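PDB 1VJX: putative ferritin-like diiron-carboxylate protein TM1526 from Thermotoga maritima, which is of unknown function but has a ferritin-like, rubrerythrin-family fold and probably binds a pair of metal ions for oxidoreductase chemistry. Local coordinates for residues 26-37 and 48-59. Numbering follows the deposited sequence. Where two conformers were deposited one is given.
Sequences EEEGERFYRELS and FLELADQERIHA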
# COMPACT_ATOMS: atom_id res chain seq x y z
N GLU A 26 -3.99 0.60 -1.09
CA GLU A 26 -4.30 0.51 0.34
C GLU A 26 -5.53 -0.36 0.62
O GLU A 26 -5.55 -1.12 1.58
CB GLU A 26 -4.49 1.90 0.94
CG GLU A 26 -3.23 2.75 0.95
CD GLU A 26 -2.18 2.34 1.98
OE1 GLU A 26 -2.45 1.45 2.79
OE2 GLU A 26 -1.07 2.95 1.98
N GLU A 27 -6.54 -0.24 -0.22
CA GLU A 27 -7.72 -1.11 -0.14
C GLU A 27 -7.38 -2.59 -0.40
O GLU A 27 -7.90 -3.48 0.25
CB GLU A 27 -8.80 -0.64 -1.13
CG GLU A 27 -9.42 0.72 -0.80
CD GLU A 27 -10.38 1.25 -1.87
OE1 GLU A 27 -10.34 0.83 -3.05
OE2 GLU A 27 -11.23 2.10 -1.52
N GLU A 28 -6.54 -2.83 -1.39
CA GLU A 28 -6.20 -4.20 -1.74
C GLU A 28 -5.26 -4.80 -0.72
O GLU A 28 -5.38 -5.97 -0.41
CB GLU A 28 -5.64 -4.29 -3.18
CG GLU A 28 -6.73 -4.12 -4.24
CD GLU A 28 -7.74 -5.26 -4.21
OE1 GLU A 28 -7.30 -6.44 -4.32
OE2 GLU A 28 -8.99 -5.00 -4.07
N GLY A 29 -4.38 -3.98 -0.18
CA GLY A 29 -3.49 -4.37 0.88
C GLY A 29 -4.20 -4.79 2.15
O GLY A 29 -3.80 -5.78 2.80
N GLU A 30 -5.25 -4.05 2.50
CA GLU A 30 -6.12 -4.39 3.62
C GLU A 30 -6.65 -5.80 3.44
O GLU A 30 -6.60 -6.62 4.36
CB GLU A 30 -7.28 -3.38 3.78
CG GLU A 30 -8.44 -3.88 4.66
CD GLU A 30 -9.57 -2.87 4.87
OE1 GLU A 30 -9.65 -1.89 4.13
OE2 GLU A 30 -10.40 -3.05 5.79
N ARG A 31 -7.21 -6.06 2.26
CA ARG A 31 -7.81 -7.34 1.93
C ARG A 31 -6.82 -8.49 1.95
O ARG A 31 -7.11 -9.56 2.46
CB ARG A 31 -8.41 -7.29 0.53
CG ARG A 31 -9.87 -7.07 0.53
CD ARG A 31 -10.49 -7.26 -0.83
NE ARG A 31 -10.36 -8.67 -1.25
CZ ARG A 31 -9.67 -9.12 -2.31
NH1 ARG A 31 -9.04 -8.29 -3.14
NH2 ARG A 31 -9.63 -10.44 -2.54
N PHE A 32 -5.70 -8.28 1.29
CA PHE A 32 -4.58 -9.21 1.30
C PHE A 32 -4.25 -9.62 2.74
O PHE A 32 -4.37 -10.79 3.10
CB PHE A 32 -3.39 -8.54 0.62
CG PHE A 32 -2.20 -9.42 0.41
CD1 PHE A 32 -2.28 -10.58 -0.35
CD2 PHE A 32 -0.96 -9.05 0.91
CE1 PHE A 32 -1.15 -11.37 -0.56
CE2 PHE A 32 0.16 -9.82 0.70
CZ PHE A 32 0.07 -10.99 -0.03
N TYR A 33 -3.91 -8.64 3.59
CA TYR A 33 -3.43 -8.94 4.94
C TYR A 33 -4.51 -9.61 5.81
O TYR A 33 -4.20 -10.50 6.61
CB TYR A 33 -2.84 -7.69 5.62
CG TYR A 33 -1.58 -7.13 4.97
CD1 TYR A 33 -0.49 -7.96 4.68
CD2 TYR A 33 -1.46 -5.77 4.70
CE1 TYR A 33 0.66 -7.45 4.10
CE2 TYR A 33 -0.31 -5.24 4.13
CZ TYR A 33 0.75 -6.08 3.82
OH TYR A 33 1.90 -5.55 3.25
N ARG A 34 -5.75 -9.20 5.62
CA ARG A 34 -6.86 -9.77 6.36
C ARG A 34 -7.10 -11.23 5.91
O ARG A 34 -7.26 -12.12 6.74
CB ARG A 34 -8.12 -8.91 6.22
CG ARG A 34 -9.03 -8.97 7.44
CD ARG A 34 -10.30 -8.16 7.32
NE ARG A 34 -10.11 -6.71 7.48
CZ ARG A 34 -9.90 -6.09 8.63
NH1 ARG A 34 -9.79 -6.79 9.76
NH2 ARG A 34 -9.78 -4.77 8.66
N GLU A 35 -7.10 -11.46 4.60
CA GLU A 35 -7.18 -12.81 4.03
C GLU A 35 -5.96 -13.68 4.40
O GLU A 35 -6.11 -14.87 4.67
CB GLU A 35 -7.34 -12.76 2.49
CG GLU A 35 -8.74 -12.35 2.03
CD GLU A 35 -8.87 -12.04 0.52
OE1 GLU A 35 -8.15 -11.15 -0.00
OE2 GLU A 35 -9.71 -12.67 -0.14
N LEU A 36 -4.76 -13.10 4.42
CA LEU A 36 -3.57 -13.85 4.82
C LEU A 36 -3.69 -14.35 6.26
O LEU A 36 -3.18 -15.44 6.60
CB LEU A 36 -2.29 -13.00 4.72
CG LEU A 36 -1.63 -12.73 3.37
CD1 LEU A 36 -0.34 -11.98 3.65
CD2 LEU A 36 -1.33 -14.00 2.60
N SER A 37 -4.36 -13.55 7.10
CA SER A 37 -4.50 -13.88 8.51
C SER A 37 -5.31 -15.16 8.72
O SER A 37 -5.31 -15.74 9.79
CB SER A 37 -5.13 -12.72 9.26
OG SER A 37 -6.53 -12.69 9.07
N PHE A 48 -0.80 -9.60 10.83
CA PHE A 48 -1.45 -9.40 9.55
C PHE A 48 -2.73 -8.60 9.73
O PHE A 48 -3.09 -7.83 8.87
CB PHE A 48 -1.75 -10.75 8.89
CG PHE A 48 -0.56 -11.42 8.29
CD1 PHE A 48 0.34 -10.71 7.51
CD2 PHE A 48 -0.34 -12.76 8.49
CE1 PHE A 48 1.45 -11.34 6.96
CE2 PHE A 48 0.78 -13.38 7.94
CZ PHE A 48 1.66 -12.66 7.17
N LEU A 49 -3.43 -8.79 10.84
CA LEU A 49 -4.68 -8.07 11.05
C LEU A 49 -4.41 -6.60 11.37
O LEU A 49 -5.18 -5.73 10.95
CB LEU A 49 -5.53 -8.73 12.14
CG LEU A 49 -6.22 -10.02 11.72
CD1 LEU A 49 -6.77 -10.79 12.95
CD2 LEU A 49 -7.35 -9.77 10.70
N GLU A 50 -3.35 -6.33 12.13
CA GLU A 50 -2.94 -4.96 12.42
C GLU A 50 -2.61 -4.27 11.12
O GLU A 50 -3.09 -3.17 10.87
CB GLU A 50 -1.75 -4.91 13.38
CG GLU A 50 -2.18 -4.80 14.83
CD GLU A 50 -1.16 -5.40 15.82
OE1 GLU A 50 0.06 -5.40 15.48
OE2 GLU A 50 -1.59 -5.85 16.93
N LEU A 51 -1.79 -4.93 10.30
CA LEU A 51 -1.39 -4.41 9.00
C LEU A 51 -2.61 -4.07 8.17
O LEU A 51 -2.65 -3.02 7.55
CB LEU A 51 -0.44 -5.39 8.28
CG LEU A 51 0.93 -5.62 8.91
CD1 LEU A 51 1.81 -6.55 8.09
CD2 LEU A 51 1.66 -4.33 9.09
N ALA A 52 -3.62 -4.94 8.20
CA ALA A 52 -4.90 -4.73 7.50
C ALA A 52 -5.66 -3.49 7.99
O ALA A 52 -6.13 -2.71 7.18
CB ALA A 52 -5.78 -5.97 7.59
N ASP A 53 -5.77 -3.30 9.30
CA ASP A 53 -6.43 -2.13 9.88
C ASP A 53 -5.67 -0.87 9.53
O ASP A 53 -6.26 0.14 9.24
CB ASP A 53 -6.53 -2.25 11.40
CG ASP A 53 -7.73 -1.48 12.00
OD1 ASP A 53 -8.91 -1.81 11.68
OD2 ASP A 53 -7.58 -0.52 12.80
N GLN A 54 -4.34 -0.94 9.57
CA GLN A 54 -3.51 0.22 9.20
C GLN A 54 -3.71 0.64 7.76
O GLN A 54 -3.86 1.83 7.47
CB GLN A 54 -2.02 -0.09 9.47
CG GLN A 54 -1.73 -0.12 10.97
CD GLN A 54 -0.42 -0.77 11.34
OE1 GLN A 54 0.53 -0.80 10.54
NE2 GLN A 54 -0.34 -1.26 12.56
N GLU A 55 -3.71 -0.35 6.87
CA GLU A 55 -3.97 -0.12 5.44
C GLU A 55 -5.35 0.50 5.21
O GLU A 55 -5.51 1.38 4.37
CB GLU A 55 -3.90 -1.40 4.64
CG GLU A 55 -2.56 -2.08 4.59
CD GLU A 55 -1.51 -1.31 3.81
OE1 GLU A 55 -0.84 -0.46 4.42
OE2 GLU A 55 -1.35 -1.58 2.60
N ARG A 56 -6.34 -0.01 5.94
CA ARG A 56 -7.69 0.56 5.98
C ARG A 56 -7.67 2.08 6.21
O ARG A 56 -8.11 2.87 5.34
CB ARG A 56 -8.51 -0.11 7.08
CG ARG A 56 -9.99 0.27 7.11
CD ARG A 56 -10.75 -0.28 8.33
NE ARG A 56 -10.07 0.08 9.58
CZ ARG A 56 -10.22 1.25 10.22
NH1 ARG A 56 -11.04 2.19 9.76
NH2 ARG A 56 -9.55 1.48 11.34
N ILE A 57 -7.11 2.48 7.35
CA ILE A 57 -7.02 3.89 7.74
C ILE A 57 -6.36 4.75 6.67
O ILE A 57 -6.81 5.86 6.40
CB ILE A 57 -6.29 4.02 9.10
CG1 ILE A 57 -7.23 3.59 10.22
CG2 ILE A 57 -5.79 5.46 9.35
CD1 ILE A 57 -6.49 3.32 11.53
N HIS A 58 -5.30 4.22 6.07
CA HIS A 58 -4.59 4.87 4.97
C HIS A 58 -5.47 5.13 3.78
O HIS A 58 -5.40 6.22 3.22
CB HIS A 58 -3.42 4.01 4.51
CG HIS A 58 -2.30 3.96 5.49
ND1 HIS A 58 -1.32 2.99 5.46
CD2 HIS A 58 -2.01 4.77 6.54
CE1 HIS A 58 -0.47 3.21 6.45
NE2 HIS A 58 -0.87 4.28 7.12
N ALA A 59 -6.28 4.13 3.40
CA ALA A 59 -7.22 4.25 2.28
C ALA A 59 -8.24 5.36 2.54
O ALA A 59 -8.56 6.12 1.65
CB ALA A 59 -7.95 2.92 2.06
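E26, E55 and H58 meet across the first helix pair of a ferritin-like four-helix bundle, where segments 26-37 and 48-59, on helices 15-36 and 43-68, run antiparallel (163°), their axes approaching to 7.6 Å. E26 OE1 accepts a bent hydrogen bond (139°) from H58 ND1 at 3.3 Å; the donor lies above the carboxylate plane, while the oxygen stays in the plane of the imidazole. The same OE1 comes within 3.0 Å of E55 OE1, the two acidic chains crossing at about a right angle. E55 and H58 are spaced as in the EXXH motif of diiron-carboxylate proteins, with E26 and E142 as further carboxylates; a metal site is inferred here from the family.

Bends at chi2 in both glutamates (-74° in E26) bring their carboxylates together beside H58. E55 enters as a knob among E26, G29, E30 and Y33, and the missing side chain of G29 admits its OE2, 3.9 Å from G29 CA. H58 NE2 is bonded to Q141 of helix 129-156, a second-shell bond that helps fix the ring's rotation, and ND1 has a second, weak bond to E142.

Further along, Y33 is the reciprocal knob, set among F48, L51, A52 and E55. L51 CB lies over one face of its ring, 4.1 Å from the centroid, and E55 CG stands at its edge. A52 CB rests 3.4 Å from E30 O, where the backbones come close. About one turn beyond Y33, L36 CD1 sits over one face of F48, offset toward the rim and 3.8 Å from CE1 of that ring.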